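Local coordinates for glycogen synthase (Cyanobacterium sp. CLg1, PDB 6GNF), which belongs to the starch and bacterial glycogen synthases, two-domain glycosyltransferases of GT-B fold, and is modelled here with ADP and a glycan bound in the interdomain cleft, at residues I369-M372 with P373-Q377; V451-V455 with G456-D460; A520-S524 with W525-A529. All blocks are in the same frame, centred on the assembly; numbering follows the deposited sequence.

Interaction 1. Residues I369-M372 with P373-Q377; sequences IAAM and PKLKQ
Leu375 drops its branched end against Ala371 and Met372 on one face of a helical turn, in the Rossmann-like domain of this GT-B protein that carries the parallel sheet. The CG and CD1 side of the leucine fork is the bump. Its CG rests 4.0 Å from Ala371 CB and, closer still, 3.2 Å from Ala371 O. Met372 supplies another wall of the hollow. Its CG sits beside the backbone N and the chain bends at chi2 (-72°), which brings the thioether to Leu375, where Met372 SD lies 4.1 Å from Leu375 CD1 and the terminal CE is equally near. The two side chains run at a slant to one another.

Backbone carbonyls floor the hollow. Leu375 N donates to Met372 O at 3.0 Å. Ala371 O takes two weak bonds, from Lys374 N and Leu375 N, so this turn is held by several bent bonds and no straight one.

The outer sides of these bumps fit other helices. Ala371 touches Val492 and Met495 and Leu375 touches Met499, all of helix 485-503, while Met372 leans on Val399 of helix 390-402. Lys374 turns away from the hollow to a salt bridge with Asp493. Pro373, which has no N-H to offer the preceding turn, fits its ring there instead: CD lies 3.3 Å from Ala370 O and presses tightly on Met372 CB at 3.4 Å.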
# COMPACT_ATOMS: atom_id res chain seq x y z
N ILE A 369 -0.19 -13.30 -17.97
CA ILE A 369 -1.12 -14.21 -18.62
C ILE A 369 -0.99 -14.15 -20.14
O ILE A 369 -0.95 -15.18 -20.80
CB ILE A 369 -2.57 -13.92 -18.18
CG1 ILE A 369 -2.76 -14.33 -16.72
CG2 ILE A 369 -3.57 -14.68 -19.06
CD1 ILE A 369 -4.00 -13.74 -16.07
N ALA A 370 -0.89 -12.94 -20.68
CA ALA A 370 -0.75 -12.75 -22.13
C ALA A 370 0.60 -13.26 -22.65
O ALA A 370 0.72 -13.57 -23.83
CB ALA A 370 -0.94 -11.29 -22.50
N ALA A 371 1.60 -13.34 -21.77
CA ALA A 371 2.95 -13.74 -22.17
C ALA A 371 3.12 -15.25 -22.34
O ALA A 371 4.15 -15.69 -22.84
CB ALA A 371 3.96 -13.23 -21.15
N MET A 372 2.12 -16.04 -21.93
CA MET A 372 2.25 -17.50 -21.86
C MET A 372 2.72 -18.17 -23.16
O MET A 372 3.60 -19.02 -23.11
CB MET A 372 0.94 -18.14 -21.39
CG MET A 372 0.62 -17.87 -19.92
SD MET A 372 1.70 -18.80 -18.81
CE MET A 372 1.64 -17.76 -17.34
N PRO A 373 2.15 -17.77 -24.32
CA PRO A 373 2.61 -18.38 -25.57
C PRO A 373 4.12 -18.24 -25.80
O PRO A 373 4.75 -19.18 -26.29
CB PRO A 373 1.82 -17.62 -26.65
CG PRO A 373 0.62 -17.09 -25.94
CD PRO A 373 1.08 -16.78 -24.55
N LYS A 374 4.69 -17.10 -25.42
CA LYS A 374 6.12 -16.87 -25.57
C LYS A 374 6.96 -17.48 -24.44
O LYS A 374 8.17 -17.64 -24.59
CB LYS A 374 6.42 -15.37 -25.64
CG LYS A 374 5.92 -14.68 -26.91
CD LYS A 374 6.83 -13.51 -27.27
CE LYS A 374 6.28 -12.70 -28.43
NZ LYS A 374 5.28 -11.70 -27.96
N LEU A 375 6.34 -17.75 -23.30
CA LEU A 375 7.08 -18.20 -22.12
C LEU A 375 7.61 -19.63 -22.22
O LEU A 375 8.66 -19.95 -21.64
CB LEU A 375 6.23 -18.04 -20.86
CG LEU A 375 6.02 -16.62 -20.35
CD1 LEU A 375 5.11 -16.63 -19.13
CD2 LEU A 375 7.34 -15.93 -20.03
N LYS A 376 6.91 -20.49 -22.94
CA LYS A 376 7.31 -21.89 -23.03
C LYS A 376 8.75 -22.03 -23.54
O LYS A 376 9.47 -22.94 -23.14
CB LYS A 376 6.36 -22.69 -23.91
CG LYS A 376 6.46 -24.19 -23.65
CD LYS A 376 5.38 -24.99 -24.35
CE LYS A 376 5.36 -26.42 -23.83
NZ LYS A 376 4.71 -27.37 -24.78
N GLN A 377 9.15 -21.11 -24.41
CA GLN A 377 10.51 -21.07 -24.96
C GLN A 377 11.60 -20.92 -23.90
O GLN A 377 12.73 -21.36 -24.10
CB GLN A 377 10.62 -19.93 -25.98
CG GLN A 377 9.75 -20.07 -27.23
CD GLN A 377 10.08 -21.29 -28.09
OE1 GLN A 377 11.00 -22.05 -27.79
NE2 GLN A 377 9.34 -21.46 -29.18

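Interaction 2. Residues V451-V455 with G456-D460; sequences VVAPV and GGLVD
The flat peptide group joining Pro454 to Val455 has Val459 squarely over one face: methyl CG2 stands 3.6 Å from Pro454 C, and Val455 N is almost as near. This peptide leaves an inverse gamma turn centred on Pro454, in which Val455 N donates weakly to Ala453 O. That same oxygen is met nearly head-on by the CB of Leu458, 3.4 Å from Ala453 O; CD1 of the leucine is as near, but comes from the side. Leu458 N donates to Val455 O at 3.2 Å, a bond that bridges the turn leading into the short helix.

Leu458 therefore lies in the bend of the chain: Val455 O and Ala453 O both approach its CB, and Val452 packs against it. Its CG is turned beside its own backbone N (chi1 -62°), which brings CD1 into the bend. Val452 comes across it at a slant, CG2 being 3.9 Å from Leu458 CB. Gly456 makes the sharp reversal with a positive phi (51°).

The whole is the strand-to-helix corner of a beta-alpha-beta unit: strand 449-452, helix 457-461, strand 468-469. The Leu458 side chain is about 7 Å from the bound AC1 unit and about 8 Å from ADP. Met429 of strand 426-429 touches both Val452 and Leu458, while helix 273-281 covers the turn, its Glu278 and Asn274 binding Gly456 N and O.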
# COMPACT_ATOMS: atom_id res chain seq x y z
N VAL A 451 12.84 -9.76 -10.07
CA VAL A 451 12.89 -9.36 -11.47
C VAL A 451 11.71 -8.41 -11.65
O VAL A 451 10.56 -8.85 -11.68
CB VAL A 451 12.78 -10.57 -12.42
CG1 VAL A 451 12.90 -10.15 -13.87
CG2 VAL A 451 13.84 -11.61 -12.09
N VAL A 452 12.01 -7.12 -11.77
CA VAL A 452 11.02 -6.08 -11.55
C VAL A 452 10.99 -5.04 -12.67
O VAL A 452 11.96 -4.87 -13.41
CB VAL A 452 11.28 -5.36 -10.21
CG1 VAL A 452 11.25 -6.37 -9.07
CG2 VAL A 452 12.61 -4.63 -10.21
N ALA A 453 9.86 -4.36 -12.80
CA ALA A 453 9.73 -3.24 -13.72
C ALA A 453 10.57 -2.06 -13.22
O ALA A 453 10.67 -1.84 -12.01
CB ALA A 453 8.28 -2.83 -13.86
N PRO A 454 11.14 -1.28 -14.14
CA PRO A 454 11.96 -0.14 -13.78
C PRO A 454 11.12 1.10 -13.46
O PRO A 454 11.20 2.09 -14.17
CB PRO A 454 12.80 0.08 -15.05
CG PRO A 454 11.86 -0.29 -16.15
CD PRO A 454 11.02 -1.42 -15.61
N VAL A 455 10.34 1.04 -12.39
CA VAL A 455 9.48 2.17 -12.00
C VAL A 455 9.46 2.34 -10.49
O VAL A 455 9.59 1.37 -9.74
CB VAL A 455 8.04 1.99 -12.53
CG1 VAL A 455 8.02 2.01 -14.06
CG2 VAL A 455 7.41 0.70 -12.02
N GLY A 456 9.31 3.58 -10.06
CA GLY A 456 9.14 3.92 -8.64
C GLY A 456 10.19 3.30 -7.75
O GLY A 456 11.37 3.26 -8.11
N GLY A 457 9.77 2.80 -6.59
CA GLY A 457 10.69 2.26 -5.60
C GLY A 457 11.32 0.93 -5.94
O GLY A 457 12.23 0.49 -5.24
N LEU A 458 10.88 0.30 -7.03
CA LEU A 458 11.53 -0.92 -7.50
C LEU A 458 12.94 -0.61 -7.98
O LEU A 458 13.85 -1.42 -7.81
CB LEU A 458 10.71 -1.58 -8.61
CG LEU A 458 9.31 -2.04 -8.22
CD1 LEU A 458 8.53 -2.51 -9.45
CD2 LEU A 458 9.36 -3.13 -7.17
N VAL A 459 13.12 0.58 -8.57
CA VAL A 459 14.45 1.04 -8.96
C VAL A 459 15.32 1.25 -7.72
O VAL A 459 16.48 0.87 -7.70
CB VAL A 459 14.38 2.37 -9.76
CG1 VAL A 459 15.79 2.87 -10.07
CG2 VAL A 459 13.60 2.18 -11.06
N ASP A 460 14.75 1.83 -6.67
CA ASP A 460 15.49 2.08 -5.43
C ASP A 460 15.86 0.80 -4.69
O ASP A 460 16.93 0.73 -4.10
CB ASP A 460 14.66 2.97 -4.48
CG ASP A 460 14.62 4.41 -4.91
OD1 ASP A 460 15.68 4.97 -5.27
OD2 ASP A 460 13.53 5.01 -4.89

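Interaction 3. Residues A520-S524 with W525-A529; sequences ANDVS and WKKPA
Ser524 turns its hydroxyl toward Lys526 through a chi1 of 69°, which sets OG between its own backbone N and carbonyl carbon and so over the start of the next helix. Asp522 has its CG opposite its backbone N (chi1 178°), and this swings the carboxylate forward to the serine. There OD1 grips the serine at two donors. Asp522 OD1 accepts from Ser524 N at 3.2 Å, from above the carboxylate plane, closing an Asx turn; it also accepts from Ser524 OG at 2.9 Å, on the syn side and close to that plane. With its proton given to the aspartate, OG receives Lys526 N in a weak capping bond of 3.5 Å.

Water 1 completes the link. It donates to Asp522 OD2 and to Ser524 OG, and accepts from Lys527 N at 3.0 Å, a helix N-H otherwise beyond the reach of either side chain. Along the outside, Lys527 CE passes 3.7 Å from Asp522 OD2, although the charged NZ stays 4.9 Å off.

Trp525 points from this turn to the interior, packing on Val43, Leu47 and Glu50 of helix 39-54, while Val523 bonds through its backbone to Thr305. Chemically, one carboxylate addresses the first turn of helix 526-540 through a hydroxyl and a water; its negative charge would probably be favoured by the N-H groups of the helix start that it reaches through them and by the nearby lysine.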
# COMPACT_ATOMS: atom_id res chain seq x y z
N ALA A 520 21.54 -10.89 2.87
CA ALA A 520 22.31 -9.97 3.72
C ALA A 520 21.78 -8.54 3.66
O ALA A 520 22.20 -7.70 4.45
CB ALA A 520 23.77 -10.00 3.33
N ASN A 521 20.90 -8.26 2.70
CA ASN A 521 20.33 -6.93 2.50
C ASN A 521 19.36 -6.55 3.61
O ASN A 521 18.33 -7.20 3.79
CB ASN A 521 19.61 -6.88 1.15
CG ASN A 521 19.17 -5.48 0.77
OD1 ASN A 521 19.72 -4.50 1.25
ND2 ASN A 521 18.18 -5.39 -0.12
N ASP A 522 19.68 -5.49 4.35
CA ASP A 522 18.85 -5.05 5.46
C ASP A 522 17.69 -4.19 4.95
O ASP A 522 17.89 -3.11 4.42
CB ASP A 522 19.70 -4.27 6.47
CG ASP A 522 18.89 -3.73 7.63
OD1 ASP A 522 17.85 -4.33 8.02
OD2 ASP A 522 19.30 -2.68 8.17
N VAL A 523 16.48 -4.72 5.08
CA VAL A 523 15.27 -4.05 4.63
C VAL A 523 14.30 -3.78 5.80
O VAL A 523 13.10 -3.68 5.60
CB VAL A 523 14.56 -4.86 3.51
CG1 VAL A 523 15.39 -4.86 2.25
CG2 VAL A 523 14.28 -6.29 3.95
N SER A 524 14.84 -3.71 7.02
CA SER A 524 14.03 -3.44 8.20
C SER A 524 13.65 -1.96 8.25
O SER A 524 14.13 -1.16 7.43
CB SER A 524 14.78 -3.81 9.47
OG SER A 524 15.87 -2.93 9.66
N TRP A 525 12.81 -1.61 9.22
CA TRP A 525 12.37 -0.23 9.41
C TRP A 525 13.41 0.68 10.07
O TRP A 525 13.22 1.89 10.14
CB TRP A 525 11.05 -0.20 10.19
CG TRP A 525 9.89 -0.42 9.32
CD1 TRP A 525 9.10 -1.53 9.25
CD2 TRP A 525 9.38 0.49 8.34
NE1 TRP A 525 8.13 -1.36 8.30
CE2 TRP A 525 8.27 -0.13 7.72
CE3 TRP A 525 9.74 1.77 7.92
CZ2 TRP A 525 7.53 0.48 6.72
CZ3 TRP A 525 9.00 2.39 6.93
CH2 TRP A 525 7.91 1.74 6.33
N LYS A 526 14.49 0.10 10.57
CA LYS A 526 15.50 0.82 11.35
C LYS A 526 16.00 2.11 10.68
O LYS A 526 15.83 3.20 11.24
CB LYS A 526 16.66 -0.13 11.64
CG LYS A 526 17.54 0.21 12.83
CD LYS A 526 18.12 -1.07 13.44
CE LYS A 526 19.63 -1.01 13.64
NZ LYS A 526 20.05 0.08 14.56
N LYS A 527 16.57 2.00 9.49
CA LYS A 527 17.10 3.16 8.76
C LYS A 527 16.05 4.14 8.26
O LYS A 527 16.26 5.35 8.37
CB LYS A 527 17.96 2.71 7.58
CG LYS A 527 19.28 2.09 7.98
CD LYS A 527 19.93 1.37 6.81
CE LYS A 527 21.04 0.44 7.25
NZ LYS A 527 22.24 1.18 7.73
N PRO A 528 14.98 3.64 7.62
CA PRO A 528 13.97 4.61 7.19
C PRO A 528 13.27 5.31 8.35
O PRO A 528 13.02 6.51 8.26
CB PRO A 528 12.99 3.77 6.36
CG PRO A 528 13.32 2.35 6.65
CD PRO A 528 14.76 2.32 7.02
N ALA A 529 13.01 4.60 9.45
CA ALA A 529 12.37 5.22 10.62
C ALA A 529 13.21 6.38 11.11
O ALA A 529 12.68 7.43 11.46
CB ALA A 529 12.18 4.21 11.73
O HOH W 1 17.00 -0.67 8.25

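Overall arrangement
All three contacts are short-range turns at helix starts or joints, but their settings differ. Interactions 1 and 2 share the domain of the parallel sheet, their centres about 22 Å apart. Interaction 2 is the buried one, apolar apart from its backbone, at a strand-to-helix corner near the bound ligands. Interaction 1, at the periphery, is half buried: apolar toward helices 485-503 and 390-402, with Lys374 adding a salt bridge to the first. Interaction 3 joins the loop after helix 509-520 to helix 526-540 at the surface and relies on a carboxylate, a hydroxyl and a water. Its centre is about 18 Å from that of interaction 2; both approach AC1, and no two contacts touch.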